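Local coordinates for cellulosomal scaffoldin adaptor protein B (Acetivibrio cellulolyticus, PDB 3BWZ) that is a cellulosomal scaffoldin, represented here by a type II cohesin module that probably binds a dockerin during cellulosome assembly, at residues A[137-141]-A[142-146]. Residues are numbered along the deposited sequence; the frame is centred on the assembly and turned at random.
Sequences PNAID and GTVLF
Ile140 and Thr143 close a type I' beta turn, with Asp141 and Gly142 at its two corners. They form a single antiparallel hydrogen-bonded pair, and no strand leads directly into the turn: residues 137-141 are loop. The bond from Ile140 N to Thr143 O is short and nearly straight, 2.8 Å and 174° at the hydrogen. The return bond from Thr143 N to Ile140 O is more bent, and its donor stands above the carbonyl plane. The hydroxyl lies in that plane instead: Thr143 OG1 donates to Ile140 O at 2.7 Å. A chi1 of 75° sets OG1 between the backbone N and carbonyl carbon of Thr143 and brings it over to this oxygen. Two donors of one residue thus grip a single carbonyl. Tyr157 OH gives the buried hydroxyl a second partner. Gly142 has a positive phi of 80°, in the left-handed region usual for the second corner of a type I' turn, where glycine is common.

Ala139 belongs to the packed side. Val144 CG2 lies 3.8 Å from Ala139 CA, which also makes a CH...O contact of 3.4 Å to Thr143 O. The other side is open. Asp141 is exposed, and its carboxylate leads away from 142-146. Asn138 is exposed too, and its CB stays 4.4 Å from Val144 CG2.

The turn brings the loop after strand 126-130 into strand 143-147 of the cohesin fold. Asp132 OD1 accepts from Gly142 N. Strand 143-147 pairs antiparallel with strand 34-42, while Thr143 packs on Leu39, on Val159 of strand 158-165 and on Ile7 of strand 6-11.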
loop_
_atom_site.group_PDB
_atom_site.type_symbol
_atom_site.label_atom_id
_atom_site.label_comp_id
_atom_site.label_asym_id
_atom_site.label_seq_id
_atom_site.Cartn_x
_atom_site.Cartn_y
_atom_site.Cartn_z
ATOM N N PRO A 137 9.191 -4.372 13.798
ATOM C CA PRO A 137 9.588 -3.463 14.868
ATOM C C PRO A 137 10.066 -2.082 14.425
ATOM O O PRO A 137 10.022 -1.164 15.231
ATOM C CB PRO A 137 10.707 -4.210 15.591
ATOM C CG PRO A 137 10.709 -5.560 15.103
ATOM C CD PRO A 137 9.879 -5.668 13.889
ATOM N N ASN A 138 10.544 -1.932 13.182
ATOM C CA ASN A 138 10.974 -0.652 12.633
ATOM C C ASN A 138 9.933 0.164 11.957
ATOM O O ASN A 138 10.256 1.222 11.439
ATOM C CB ASN A 138 12.084 -0.868 11.563
ATOM C CG ASN A 138 13.331 -1.396 12.149
ATOM O OD1 ASN A 138 13.844 -0.836 13.166
ATOM N ND2 ASN A 138 13.848 -2.420 11.593
ATOM N N ALA A 139 8.692 -0.293 11.940
ATOM C CA ALA A 139 7.681 0.450 11.231
ATOM C C ALA A 139 7.420 1.804 11.868
ATOM O O ALA A 139 7.404 1.952 13.080
ATOM C CB ALA A 139 6.379 -0.350 11.173
ATOM N N ILE A 140 7.129 2.764 11.005
ATOM C CA ILE A 140 6.562 4.062 11.374
ATOM C C ILE A 140 5.116 4.014 10.900
ATOM O O ILE A 140 4.849 4.081 9.685
ATOM C CB ILE A 140 7.339 5.225 10.746
ATOM C CG1 ILE A 140 8.793 5.245 11.253
ATOM C CG2 ILE A 140 6.639 6.547 11.008
ATOM C CD1 ILE A 140 9.684 6.235 10.525
ATOM N N ASP A 141 4.193 3.805 11.822
ATOM C CA ASP A 141 2.781 3.651 11.494
ATOM C C ASP A 141 2.603 2.681 10.375
ATOM O O ASP A 141 1.899 2.934 9.389
ATOM C CB ASP A 141 2.116 4.968 11.170
ATOM C CG ASP A 141 2.021 5.874 12.389
ATOM O OD1 ASP A 141 2.322 5.438 13.531
ATOM O OD2 ASP A 141 1.689 7.051 12.194
ATOM N N GLY A 142 3.223 1.528 10.533
ATOM C CA GLY A 142 3.030 0.451 9.577
ATOM C C GLY A 142 3.825 0.540 8.306
ATOM O O GLY A 142 3.592 -0.256 7.404
ATOM N N THR A 143 4.789 1.460 8.249
ATOM C CA THR A 143 5.575 1.685 7.042
ATOM C C THR A 143 7.073 1.574 7.308
ATOM O O THR A 143 7.574 2.106 8.285
ATOM C CB THR A 143 5.246 3.056 6.382
ATOM O OG1 THR A 143 5.827 4.136 7.117
ATOM C CG2 THR A 143 3.742 3.268 6.228
ATOM N N VAL A 144 7.771 0.929 6.373
ATOM C CA VAL A 144 9.219 0.932 6.349
ATOM C C VAL A 144 9.597 1.312 4.923
ATOM O O VAL A 144 9.208 0.603 3.981
ATOM C CB VAL A 144 9.843 -0.420 6.721
ATOM C CG1 VAL A 144 11.350 -0.316 6.675
ATOM C CG2 VAL A 144 9.405 -0.840 8.079
ATOM N N LEU A 145 10.319 2.420 4.764
ATOM C CA LEU A 145 10.793 2.852 3.456
ATOM C C LEU A 145 12.298 2.704 3.401
ATOM O O LEU A 145 12.971 2.966 4.399
ATOM C CB LEU A 145 10.389 4.309 3.206
ATOM C CG LEU A 145 8.925 4.682 3.452
ATOM C CD1 LEU A 145 8.708 6.159 3.097
ATOM C CD2 LEU A 145 7.950 3.756 2.734
ATOM N N PHE A 146 12.808 2.282 2.256
ATOM C CA PHE A 146 14.239 2.080 2.046
ATOM C C PHE A 146 14.781 3.063 1.029
ATOM O O PHE A 146 14.082 3.411 0.082
ATOM C CB PHE A 146 14.526 0.662 1.541
ATOM C CG PHE A 146 14.080 -0.391 2.476
ATOM C CD1 PHE A 146 12.949 -1.137 2.225
ATOM C CD2 PHE A 146 14.800 -0.662 3.621
ATOM C CE1 PHE A 146 12.537 -2.115 3.113
ATOM C CE2 PHE A 146 14.391 -1.657 4.509
ATOM C CZ PHE A 146 13.263 -2.357 4.252
#